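Local atomic coordinates of ferredoxin--NADP reductase, apicoplast (Plasmodium falciparum, PDB entry 3JQQ), a protein that transfers electrons between ferredoxin and NADP(H) through a bound FAD in the apicoplast, and may serve the last step of isoprenoid precursor synthesis. Residues C279-G285 and R310-Y316; F173-G179 and Y210-G216; T53-P58 and Q97-Y103. The protein carries 1 engineered substitution. All blocks are in the same frame, centred on the assembly; numbering follows the deposited sequence.

How the interactions relate
Interactions 1 and 2 belong to one parallel sheet, in the nucleotide-binding half of the protein. Strands 280-285 and 173-178 are neighbours there, joined by backbone bonds such as Y282 N to I174 O. Interaction 2 lies deep in the core and is mostly apolar, with A2P at the end of its strands. Interaction 1 includes the edge strand 311-315, is partly buried, and mixes stacked rings with charged groups. Interaction 3 lies in the other half, in an antiparallel sheet, and its centre is about 22 Å from that of interaction 1. Its side chains bind the FAD ribityl chain and phosphates, whereas interaction 1 meets the flavin through Y316.

Interaction 1: C279-G285 and R310-Y316; sequences CELYICG and RVHVEVY. With FAD (flavin-adenine dinucleotide), chain I.
The rings of Y282 and H312 form an offset stack on one side of the sheet. Their centroids are 4.2 Å apart and their planes differ by only 9°. H312 CD2 lies over the rim of the phenol ring, 3.5 Å from Y282 CZ. H312 CB adds a CH-pi contact over the tyrosine face. The imidazole is held at its edge as well. H312 NE2 gives a hydrogen bond of 2.9 Å to E280 OE1, which lies in the imidazole plane. The E280 chain bends at chi2 (-71°) to reach this edge, and its carboxylate plane stands 57° from the ring. This bond limits rotation of the imidazole and keeps its face on Y282.

On the other side of the sheet L281 and V311 run side by side, with L281 CD2 4.1 Å from V311 CG2. Helix 289-298 packs on L281 and I283. Between the two layers the parallel backbone ladder runs from L281 N on R310 O to Y316 N on G285 O.

At the far end C284 SG meets the edge of the Y316 ring, 3.9 Å from CE2. One face of that ring lies over the flavin, with Y316 CD1 3.4 Å from FAD C9A. The carboxylate of E314 borders the flavin methyl group C7M.

Partners outside the strands fix the polar ends. Y282 OH bonds to N161 O, and F160 and F188 meet its ring edge-to-face. R310 NH1 bonds to F274 O, beside a weak bond to C279 O, and Y316 OH bonds to T180 OG1. The pair closes the parallel sheet of the NADP-binding domain, and the C-terminal tyrosine laid on the isoalloxazine is characteristic of plant-type ferredoxin-NADP reductases.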
# COMPACT_ATOMS: atom_id res chain seq x y z
N CYS B 279 19.16 -4.37 21.98
CA CYS B 279 17.75 -4.35 21.62
C CYS B 279 17.42 -5.19 20.39
O CYS B 279 18.15 -5.17 19.40
CB CYS B 279 17.27 -2.92 21.37
SG CYS B 279 16.95 -1.96 22.86
N GLU B 280 16.32 -5.93 20.46
CA GLU B 280 15.72 -6.52 19.27
C GLU B 280 14.94 -5.43 18.56
O GLU B 280 14.10 -4.76 19.17
CB GLU B 280 14.79 -7.68 19.65
CG GLU B 280 15.52 -8.95 20.07
CD GLU B 280 16.20 -9.65 18.91
OE1 GLU B 280 15.64 -9.64 17.79
OE2 GLU B 280 17.29 -10.22 19.12
N LEU B 281 15.23 -5.23 17.28
CA LEU B 281 14.61 -4.16 16.51
C LEU B 281 13.51 -4.70 15.60
O LEU B 281 13.74 -5.63 14.83
CB LEU B 281 15.67 -3.43 15.69
CG LEU B 281 15.21 -2.29 14.78
CD1 LEU B 281 14.50 -1.21 15.58
CD2 LEU B 281 16.39 -1.71 14.02
N TYR B 282 12.33 -4.12 15.70
CA TYR B 282 11.19 -4.54 14.89
C TYR B 282 10.66 -3.39 14.06
O TYR B 282 10.56 -2.26 14.53
CB TYR B 282 10.07 -5.09 15.77
CG TYR B 282 10.37 -6.44 16.36
CD1 TYR B 282 11.26 -6.58 17.42
CD2 TYR B 282 9.75 -7.59 15.87
CE1 TYR B 282 11.53 -7.82 17.96
CE2 TYR B 282 10.02 -8.83 16.41
CZ TYR B 282 10.91 -8.94 17.46
OH TYR B 282 11.18 -10.17 18.00
N ILE B 283 10.30 -3.68 12.81
CA ILE B 283 9.71 -2.68 11.93
C ILE B 283 8.47 -3.25 11.25
O ILE B 283 8.57 -4.21 10.48
CB ILE B 283 10.71 -2.20 10.88
CG1 ILE B 283 11.89 -1.48 11.55
CG2 ILE B 283 10.03 -1.29 9.87
CD1 ILE B 283 13.09 -1.28 10.65
N CYS B 284 7.32 -2.67 11.53
CA CYS B 284 6.06 -3.14 10.95
C CYS B 284 5.24 -1.98 10.40
O CYS B 284 4.87 -1.06 11.14
CB CYS B 284 5.24 -3.92 11.98
SG CYS B 284 3.77 -4.70 11.28
N GLY B 285 4.95 -2.02 9.11
CA GLY B 285 4.26 -0.91 8.48
C GLY B 285 4.73 -0.70 7.06
O GLY B 285 5.06 -1.64 6.35
N ARG B 310 18.97 -9.68 14.84
CA ARG B 310 18.24 -8.87 15.81
C ARG B 310 17.21 -7.96 15.17
O ARG B 310 16.38 -7.36 15.86
CB ARG B 310 19.22 -8.04 16.64
CG ARG B 310 20.15 -8.86 17.53
CD ARG B 310 20.73 -8.01 18.64
NE ARG B 310 21.91 -7.25 18.21
CZ ARG B 310 22.23 -6.04 18.67
NH1 ARG B 310 21.44 -5.44 19.56
NH2 ARG B 310 23.32 -5.43 18.22
N VAL B 311 17.26 -7.84 13.85
CA VAL B 311 16.35 -6.96 13.12
C VAL B 311 15.21 -7.74 12.47
O VAL B 311 15.43 -8.77 11.84
CB VAL B 311 17.10 -6.14 12.05
CG1 VAL B 311 16.12 -5.33 11.22
CG2 VAL B 311 18.12 -5.23 12.71
N HIS B 312 13.99 -7.23 12.63
CA HIS B 312 12.80 -7.87 12.08
C HIS B 312 11.96 -6.86 11.31
O HIS B 312 11.73 -5.75 11.79
CB HIS B 312 11.94 -8.47 13.20
CG HIS B 312 12.68 -9.44 14.07
ND1 HIS B 312 12.60 -10.80 13.90
CD2 HIS B 312 13.49 -9.24 15.13
CE1 HIS B 312 13.34 -11.40 14.82
NE2 HIS B 312 13.89 -10.47 15.58
N VAL B 313 11.51 -7.25 10.12
CA VAL B 313 10.72 -6.35 9.29
C VAL B 313 9.51 -7.06 8.68
O VAL B 313 9.64 -8.15 8.12
CB VAL B 313 11.57 -5.72 8.17
CG1 VAL B 313 12.10 -6.79 7.24
CG2 VAL B 313 10.76 -4.69 7.40
N GLU B 314 8.35 -6.43 8.79
CA GLU B 314 7.14 -6.91 8.13
C GLU B 314 6.42 -5.71 7.53
O GLU B 314 5.81 -4.91 8.25
CB GLU B 314 6.24 -7.64 9.13
CG GLU B 314 5.40 -8.75 8.51
CD GLU B 314 4.33 -9.27 9.45
OE1 GLU B 314 3.65 -8.44 10.09
OE2 GLU B 314 4.16 -10.50 9.55
N VAL B 315 6.51 -5.57 6.21
CA VAL B 315 5.98 -4.38 5.55
C VAL B 315 4.74 -4.66 4.71
O VAL B 315 4.66 -5.68 4.02
CB VAL B 315 7.06 -3.69 4.68
CG1 VAL B 315 8.19 -3.16 5.55
CG2 VAL B 315 7.59 -4.66 3.63
N TYR B 316 3.77 -3.75 4.78
CA TYR B 316 2.57 -3.84 3.96
C TYR B 316 1.88 -2.48 3.84
O TYR B 316 0.99 -2.29 3.01
CB TYR B 316 1.59 -4.87 4.54
CG TYR B 316 1.06 -4.51 5.90
CD1 TYR B 316 -0.11 -3.76 6.04
CD2 TYR B 316 1.71 -4.91 7.06
CE1 TYR B 316 -0.60 -3.43 7.28
CE2 TYR B 316 1.23 -4.58 8.30
CZ TYR B 316 0.07 -3.84 8.41
OH TYR B 316 -0.41 -3.52 9.66
OXT TYR B 316 2.21 -1.54 4.56
PA FAD I . -8.53 -4.68 -1.83
O1A FAD I . -7.62 -5.88 -1.89
O2A FAD I . -9.89 -5.01 -2.40
O5B FAD I . -7.85 -3.42 -2.59
C5B FAD I . -6.65 -2.86 -2.11
C4B FAD I . -6.71 -1.34 -2.12
O4B FAD I . -7.08 -0.86 -3.41
C3B FAD I . -7.76 -0.83 -1.15
O3B FAD I . -7.28 0.37 -0.57
C2B FAD I . -8.96 -0.52 -2.03
O2B FAD I . -9.68 0.58 -1.52
C1B FAD I . -8.33 -0.20 -3.37
N9A FAD I . -9.16 -0.66 -4.50
C8A FAD I . -9.66 -1.92 -4.70
N7A FAD I . -10.36 -1.92 -5.86
C5A FAD I . -10.32 -0.69 -6.40
C6A FAD I . -10.86 -0.15 -7.56
N6A FAD I . -11.66 -0.88 -8.33
N1A FAD I . -10.64 1.18 -7.85
C2A FAD I . -9.89 1.96 -6.99
N3A FAD I . -9.36 1.42 -5.85
C4A FAD I . -9.57 0.12 -5.55
N1 FAD I . -4.46 -4.63 7.22
C2 FAD I . -5.14 -4.22 8.35
O2 FAD I . -6.10 -3.46 8.22
N3 FAD I . -4.75 -4.66 9.60
C4 FAD I . -3.68 -5.51 9.73
O4 FAD I . -3.33 -5.90 10.85
C4X FAD I . -2.99 -5.93 8.60
N5 FAD I . -1.91 -6.78 8.73
C5X FAD I . -1.24 -7.19 7.60
C6 FAD I . -0.15 -8.05 7.73
C7 FAD I . 0.54 -8.47 6.61
C7M FAD I . 1.71 -9.40 6.75
C8 FAD I . 0.14 -8.03 5.35
C8M FAD I . 0.87 -8.47 4.11
C9 FAD I . -0.95 -7.17 5.22
C9A FAD I . -1.64 -6.74 6.34
N10 FAD I . -2.72 -5.89 6.20
C10 FAD I . -3.39 -5.48 7.34
C1' FAD I . -3.29 -5.53 4.84
C2' FAD I . -4.58 -6.31 4.53
O2' FAD I . -4.27 -7.67 4.37
C3' FAD I . -5.32 -5.89 3.25
O3' FAD I . -4.42 -5.66 2.19
C4' FAD I . -6.23 -4.67 3.43
O4' FAD I . -7.26 -5.00 4.33
C5' FAD I . -6.86 -4.27 2.10
O5' FAD I . -7.62 -5.36 1.65
P FAD I . -9.02 -5.16 0.88
O1P FAD I . -9.49 -6.48 0.32
O2P FAD I . -10.08 -4.55 1.79
O3P FAD I . -8.66 -4.15 -0.32

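Interaction 2: F173-G179 and Y210-G216; sequences FIFIATG and YITIYYG. With A2P (adenosine-2'-5'-diphosphate), chain J.
The Y215 ring lies beside the end of strand 173-178 and turns its edge to the backbone there. A177 O and G179 O both lie in the plane of this ring. Y215 OH donates to G179 O at 2.8 Å, with the donor tilted 30° from the carbonyl plane. Y215 CG is anti to the backbone N (chi1 -173°), which carries the ring along the sheet to this turn. On the way Y215 CD1 passes A177 CB at 3.8 Å. The hydroxyl is also hydrogen-bonded to L224 N.

Y214 points to the other side of the sheet. I174 CG2 sits in the plane of its ring, 3.7 Å from Y214 CE1. I176 meets the same ring obliquely, with its CG1 3.9 Å from Y214 CD1. Helix 259-265 packs on this layer through V259 and I263.

The two strands are adjacent in the parallel sheet of the Rossmann-like NADP-binding domain. Helix 183-192 lies between them in the chain, forming a beta-alpha-beta crossover. It packs on the side that carries F173, F175 and I211, and Y185 stacks on the F175 ring.

On that side I211 touches both phenylalanines, one branch to each. Its CG1 branch meets the edge of the F173 ring, while its CG2 branch comes obliquely to F175, 3.5 Å from F175 CE1. I213 CD1 lies farther along, at the edge of the F175 ring.

Near the start of the strands a water donates to F173 O and is hydrogen-bonded to T212 OG1. At their other end T178, G179 and G216 border A2P. G179 N donates to G216 O, and G216 O lies 3.6 Å from A2P C4'. The backbone of G179 passes just as close to A2P C5'.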
# COMPACT_ATOMS: atom_id res chain seq x y z
N PHE B 173 13.68 -4.10 23.68
CA PHE B 173 13.12 -4.01 22.34
C PHE B 173 13.03 -2.57 21.82
O PHE B 173 12.91 -1.62 22.59
CB PHE B 173 11.71 -4.61 22.29
CG PHE B 173 11.64 -6.06 22.68
CD1 PHE B 173 11.24 -6.44 23.95
CD2 PHE B 173 11.95 -7.05 21.75
CE1 PHE B 173 11.16 -7.78 24.29
CE2 PHE B 173 11.87 -8.38 22.10
CZ PHE B 173 11.49 -8.75 23.37
N ILE B 174 13.09 -2.45 20.50
CA ILE B 174 12.66 -1.24 19.80
C ILE B 174 11.59 -1.65 18.80
O ILE B 174 11.87 -2.39 17.86
CB ILE B 174 13.82 -0.56 19.05
CG1 ILE B 174 14.86 -0.04 20.04
CG2 ILE B 174 13.30 0.56 18.17
CD1 ILE B 174 16.15 0.43 19.37
N PHE B 175 10.36 -1.19 19.02
CA PHE B 175 9.28 -1.46 18.08
C PHE B 175 9.00 -0.22 17.24
O PHE B 175 8.81 0.87 17.77
CB PHE B 175 7.99 -1.87 18.82
CG PHE B 175 8.14 -3.08 19.69
CD1 PHE B 175 7.49 -3.14 20.92
CD2 PHE B 175 8.91 -4.16 19.30
CE1 PHE B 175 7.61 -4.25 21.73
CE2 PHE B 175 9.04 -5.28 20.11
CZ PHE B 175 8.39 -5.32 21.33
N ILE B 176 8.96 -0.40 15.92
CA ILE B 176 8.65 0.71 15.02
C ILE B 176 7.39 0.38 14.21
O ILE B 176 7.30 -0.68 13.60
CB ILE B 176 9.84 1.01 14.08
CG1 ILE B 176 11.05 1.47 14.91
CG2 ILE B 176 9.47 2.06 13.05
CD1 ILE B 176 12.35 1.52 14.13
N ALA B 177 6.42 1.29 14.23
CA ALA B 177 5.13 1.01 13.62
C ALA B 177 4.49 2.20 12.90
O ALA B 177 4.79 3.36 13.19
CB ALA B 177 4.15 0.46 14.66
N THR B 178 3.62 1.89 11.94
CA THR B 178 2.73 2.87 11.34
C THR B 178 1.33 2.25 11.24
O THR B 178 1.19 1.08 10.91
CB THR B 178 3.19 3.30 9.93
OG1 THR B 178 3.20 2.17 9.05
CG2 THR B 178 4.58 3.92 9.98
N GLY B 179 0.31 3.05 11.52
CA GLY B 179 -1.07 2.60 11.39
C GLY B 179 -1.35 1.28 12.08
O GLY B 179 -1.08 1.13 13.27
N TYR B 210 13.53 -3.13 28.73
CA TYR B 210 13.11 -1.80 28.29
C TYR B 210 12.63 -1.81 26.85
O TYR B 210 13.32 -2.31 25.95
CB TYR B 210 14.23 -0.78 28.48
CG TYR B 210 13.73 0.65 28.56
CD1 TYR B 210 12.81 1.02 29.53
CD2 TYR B 210 14.18 1.62 27.68
CE1 TYR B 210 12.34 2.32 29.61
CE2 TYR B 210 13.72 2.93 27.75
CZ TYR B 210 12.80 3.27 28.72
OH TYR B 210 12.34 4.57 28.81
N ILE B 211 11.45 -1.24 26.63
CA ILE B 211 10.85 -1.19 25.29
C ILE B 211 10.69 0.25 24.82
O ILE B 211 10.12 1.09 25.52
CB ILE B 211 9.48 -1.89 25.28
CG1 ILE B 211 9.64 -3.36 25.70
CG2 ILE B 211 8.83 -1.78 23.91
CD1 ILE B 211 8.33 -4.04 26.05
N THR B 212 11.19 0.53 23.62
CA THR B 212 11.04 1.85 23.02
C THR B 212 10.17 1.75 21.78
O THR B 212 10.47 1.00 20.85
CB THR B 212 12.39 2.46 22.64
OG1 THR B 212 13.32 2.31 23.72
CG2 THR B 212 12.24 3.94 22.31
N ILE B 213 9.08 2.51 21.77
CA ILE B 213 8.12 2.43 20.68
C ILE B 213 8.08 3.70 19.85
O ILE B 213 7.92 4.80 20.39
CB ILE B 213 6.71 2.11 21.21
CG1 ILE B 213 6.76 0.91 22.14
CG2 ILE B 213 5.75 1.87 20.05
CD1 ILE B 213 5.41 0.28 22.41
N TYR B 214 8.25 3.55 18.54
CA TYR B 214 8.12 4.65 17.61
C TYR B 214 6.91 4.39 16.73
O TYR B 214 6.89 3.43 15.96
CB TYR B 214 9.38 4.78 16.75
CG TYR B 214 10.65 5.03 17.55
CD1 TYR B 214 11.55 4.00 17.80
CD2 TYR B 214 10.94 6.29 18.05
CE1 TYR B 214 12.71 4.23 18.52
CE2 TYR B 214 12.09 6.53 18.77
CZ TYR B 214 12.97 5.49 19.00
OH TYR B 214 14.12 5.72 19.72
N TYR B 215 5.89 5.23 16.86
CA TYR B 215 4.60 4.94 16.26
C TYR B 215 4.10 6.13 15.45
O TYR B 215 3.82 7.20 15.99
CB TYR B 215 3.61 4.55 17.36
CG TYR B 215 2.26 4.05 16.88
CD1 TYR B 215 2.09 3.50 15.62
CD2 TYR B 215 1.15 4.11 17.72
CE1 TYR B 215 0.86 3.04 15.20
CE2 TYR B 215 -0.09 3.66 17.31
CZ TYR B 215 -0.23 3.12 16.05
OH TYR B 215 -1.46 2.66 15.63
N GLY B 216 3.98 5.92 14.14
CA GLY B 216 3.52 6.96 13.23
C GLY B 216 2.06 6.79 12.86
O GLY B 216 1.66 5.74 12.36
P1 A2P J . 0.07 10.22 5.77
O1P A2P J . 1.05 11.13 5.07
O2P A2P J . -0.47 9.10 4.91
O3P A2P J . -0.98 10.95 6.58
P2 A2P J . -2.00 4.43 7.03
O4P A2P J . -1.68 3.12 7.71
O5P A2P J . -1.94 4.39 5.52
O6P A2P J . -3.21 5.14 7.60
O5' A2P J . -0.77 5.39 7.44
C5' A2P J . -0.21 5.32 8.75
C4' A2P J . 0.74 6.49 8.95
O4' A2P J . 1.93 6.28 8.18
C3' A2P J . 0.14 7.80 8.47
O3' A2P J . 0.46 8.83 9.41
C2' A2P J . 0.84 8.09 7.16
O2' A2P J . 0.95 9.48 6.90
C1' A2P J . 2.20 7.49 7.47
N9 A2P J . 3.04 7.34 6.25
C8 A2P J . 2.65 7.55 4.98
N7 A2P J . 3.68 7.35 4.12
C5 A2P J . 4.76 7.01 4.85
C6 A2P J . 6.17 6.65 4.59
N6 A2P J . 6.66 6.62 3.32
N1 A2P J . 6.96 6.36 5.64
C2 A2P J . 6.50 6.39 6.91
N3 A2P J . 5.23 6.70 7.22
C4 A2P J . 4.33 7.01 6.26
O HOH W 1 14.23 0.08 24.57

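Interaction 3: T53-P58 and Q97-Y103. With FAD (flavin-adenine dinucleotide), chain I.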
# COMPACT_ATOMS: atom_id res chain seq x y z
N THR B 53 0.13 -13.59 11.91
CA THR B 53 -1.03 -13.07 11.22
C THR B 53 -1.98 -14.22 10.96
O THR B 53 -1.58 -15.39 10.97
CB THR B 53 -0.65 -12.46 9.87
OG1 THR B 53 -1.83 -12.00 9.21
CG2 THR B 53 0.03 -13.50 9.00
N CYS B 54 -3.24 -13.89 10.75
CA CYS B 54 -4.22 -14.85 10.28
C CYS B 54 -4.71 -14.34 8.95
O CYS B 54 -4.52 -13.17 8.61
CB CYS B 54 -5.38 -14.96 11.27
SG CYS B 54 -6.21 -13.39 11.62
N GLY B 55 -5.34 -15.22 8.18
CA GLY B 55 -6.02 -14.80 6.97
C GLY B 55 -7.51 -14.78 7.24
O GLY B 55 -8.03 -15.61 7.99
N ILE B 56 -8.20 -13.81 6.65
CA ILE B 56 -9.65 -13.79 6.68
C ILE B 56 -10.13 -13.98 5.25
O ILE B 56 -9.67 -13.29 4.34
CB ILE B 56 -10.20 -12.47 7.24
CG1 ILE B 56 -9.89 -12.34 8.74
CG2 ILE B 56 -11.70 -12.37 7.00
CD1 ILE B 56 -10.27 -10.99 9.33
N ILE B 57 -11.05 -14.93 5.04
CA ILE B 57 -11.64 -15.13 3.72
C ILE B 57 -13.01 -14.48 3.65
O ILE B 57 -13.98 -15.00 4.20
CB ILE B 57 -11.78 -16.63 3.38
CG1 ILE B 57 -10.44 -17.35 3.51
CG2 ILE B 57 -12.35 -16.80 1.97
CD1 ILE B 57 -10.56 -18.86 3.53
N PRO B 58 -13.10 -13.34 2.96
CA PRO B 58 -14.36 -12.60 2.88
C PRO B 58 -15.44 -13.40 2.16
O PRO B 58 -15.17 -14.05 1.15
CB PRO B 58 -14.00 -11.36 2.05
CG PRO B 58 -12.50 -11.31 2.03
CD PRO B 58 -12.04 -12.72 2.16
N GLN B 97 -14.85 -17.29 -5.14
CA GLN B 97 -13.70 -16.45 -4.83
C GLN B 97 -13.19 -16.76 -3.43
O GLN B 97 -13.72 -16.24 -2.44
CB GLN B 97 -14.09 -14.97 -4.86
CG GLN B 97 -14.15 -14.33 -6.23
CD GLN B 97 -14.34 -12.82 -6.14
OE1 GLN B 97 -15.37 -12.29 -6.55
NE2 GLN B 97 -13.35 -12.13 -5.58
N ARG B 98 -12.16 -17.59 -3.32
CA ARG B 98 -11.48 -17.76 -2.04
C ARG B 98 -10.23 -16.89 -2.00
O ARG B 98 -9.12 -17.35 -2.28
CB ARG B 98 -11.12 -19.23 -1.78
CG ARG B 98 -12.30 -20.06 -1.29
CD ARG B 98 -11.84 -21.31 -0.54
NE ARG B 98 -10.91 -22.11 -1.34
CZ ARG B 98 -10.69 -23.41 -1.14
NH1 ARG B 98 -11.33 -24.05 -0.18
NH2 ARG B 98 -9.82 -24.06 -1.90
N CYS B 99 -10.43 -15.62 -1.65
CA CYS B 99 -9.37 -14.62 -1.72
C CYS B 99 -9.08 -14.04 -0.34
O CYS B 99 -9.72 -13.08 0.10
CB CYS B 99 -9.78 -13.53 -2.69
SG CYS B 99 -10.42 -14.22 -4.23
N ALA B 100 -8.10 -14.62 0.34
CA ALA B 100 -7.82 -14.31 1.73
C ALA B 100 -6.89 -13.11 1.91
O ALA B 100 -6.00 -12.87 1.10
CB ALA B 100 -7.24 -15.53 2.44
N ARG B 101 -7.11 -12.36 2.99
CA ARG B 101 -6.25 -11.23 3.35
C ARG B 101 -5.63 -11.47 4.72
O ARG B 101 -6.24 -12.09 5.59
CB ARG B 101 -7.05 -9.93 3.39
CG ARG B 101 -7.05 -9.16 2.09
CD ARG B 101 -7.93 -9.83 1.06
NE ARG B 101 -8.09 -8.97 -0.11
CZ ARG B 101 -8.51 -9.41 -1.30
NH1 ARG B 101 -8.80 -10.69 -1.47
NH2 ARG B 101 -8.62 -8.56 -2.31
N LEU B 102 -4.42 -10.95 4.90
CA LEU B 102 -3.71 -11.13 6.15
C LEU B 102 -3.96 -9.97 7.10
O LEU B 102 -3.99 -8.80 6.69
CB LEU B 102 -2.21 -11.29 5.90
CG LEU B 102 -1.79 -12.42 4.97
CD1 LEU B 102 -0.32 -12.31 4.61
CD2 LEU B 102 -2.10 -13.79 5.58
N TYR B 103 -4.14 -10.31 8.37
CA TYR B 103 -4.34 -9.32 9.41
C TYR B 103 -3.57 -9.77 10.65
O TYR B 103 -3.62 -10.93 11.04
CB TYR B 103 -5.83 -9.13 9.69
CG TYR B 103 -6.55 -8.63 8.46
CD1 TYR B 103 -7.19 -9.51 7.60
CD2 TYR B 103 -6.53 -7.29 8.13
CE1 TYR B 103 -7.81 -9.06 6.45
CE2 TYR B 103 -7.16 -6.83 6.99
CZ TYR B 103 -7.80 -7.71 6.16
OH TYR B 103 -8.42 -7.26 5.02
PA FAD I . -8.53 -4.68 -1.83
O1A FAD I . -7.62 -5.88 -1.89
O2A FAD I . -9.89 -5.01 -2.40
O5B FAD I . -7.85 -3.42 -2.59
C5B FAD I . -6.65 -2.86 -2.11
C4B FAD I . -6.71 -1.34 -2.12
O4B FAD I . -7.08 -0.86 -3.41
C3B FAD I . -7.76 -0.83 -1.15
O3B FAD I . -7.28 0.37 -0.57
C2B FAD I . -8.96 -0.52 -2.03
O2B FAD I . -9.68 0.58 -1.52
C1B FAD I . -8.33 -0.20 -3.37
N9A FAD I . -9.16 -0.66 -4.50
C8A FAD I . -9.66 -1.92 -4.70
N7A FAD I . -10.36 -1.92 -5.86
C5A FAD I . -10.32 -0.69 -6.40
C6A FAD I . -10.86 -0.15 -7.56
N6A FAD I . -11.66 -0.88 -8.33
N1A FAD I . -10.64 1.18 -7.85
C2A FAD I . -9.89 1.96 -6.99
N3A FAD I . -9.36 1.42 -5.85
C4A FAD I . -9.57 0.12 -5.55
N1 FAD I . -4.46 -4.63 7.22
C2 FAD I . -5.14 -4.22 8.35
O2 FAD I . -6.10 -3.46 8.22
N3 FAD I . -4.75 -4.66 9.60
C4 FAD I . -3.68 -5.51 9.73
O4 FAD I . -3.33 -5.90 10.85
C4X FAD I . -2.99 -5.93 8.60
N5 FAD I . -1.91 -6.78 8.73
C5X FAD I . -1.24 -7.19 7.60
C6 FAD I . -0.15 -8.05 7.73
C7 FAD I . 0.54 -8.47 6.61
C7M FAD I . 1.71 -9.40 6.75
C8 FAD I . 0.14 -8.03 5.35
C8M FAD I . 0.87 -8.47 4.11
C9 FAD I . -0.95 -7.17 5.22
C9A FAD I . -1.64 -6.74 6.34
N10 FAD I . -2.72 -5.89 6.20
C10 FAD I . -3.39 -5.48 7.34
C1' FAD I . -3.29 -5.53 4.84
C2' FAD I . -4.58 -6.31 4.53
O2' FAD I . -4.27 -7.67 4.37
C3' FAD I . -5.32 -5.89 3.25
O3' FAD I . -4.42 -5.66 2.19
C4' FAD I . -6.23 -4.67 3.43
O4' FAD I . -7.26 -5.00 4.33
C5' FAD I . -6.86 -4.27 2.10
O5' FAD I . -7.62 -5.36 1.65
P FAD I . -9.02 -5.16 0.88
O1P FAD I . -9.49 -6.48 0.32
O2P FAD I . -10.08 -4.55 1.79
O3P FAD I . -8.66 -4.15 -0.32
O HOH W 2 -13.12 -14.34 -1.08
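I56 CG1 and Y103 CG each stand anti to their own carbonyl carbon (chi1 -69° and -61°). Both residues lie on the same side of the sheet, and these torsions let the two side chains cross at about a right angle, with I56 CD1 3.8 Å from Y103 CD1. T53 takes the other choice: its OG1 is anti to the backbone N (chi1 178°) and reaches Y103 O at 2.8 Å. The proton in that bond is not settled, because C54 O is also near.

The backbones pair antiparallel, C54 with Y103 and I56 with R101, by two bonds each. This pairing presents R101, L102 and Y103, part of the RxYS motif of the family, to FAD. The R101 chain bends at chi2 and brings NH2 to FAD O1A at 2.9 Å. Its NE makes a weak bond to FAD O1P, and NH1 bonds to C99 O, so three bonds grip the guanidinium. Y103 OH and FAD O4' share a hydrogen bond of 2.6 Å. L102 O accepts from FAD O2' at the same length.

Beyond the strands a water links P58 O and C99 N, and P58 CD packs on C99 O. C99 forms a disulfide with C99 of the second subunit.

The pair forms one end of the antiparallel sheet of the FAD-binding domain. Strand 150-157 flanks 53-56, strand 114-123 packs on I56 and Y103 through I118, and helix 137-144 lies against R101 and P58 through Y137.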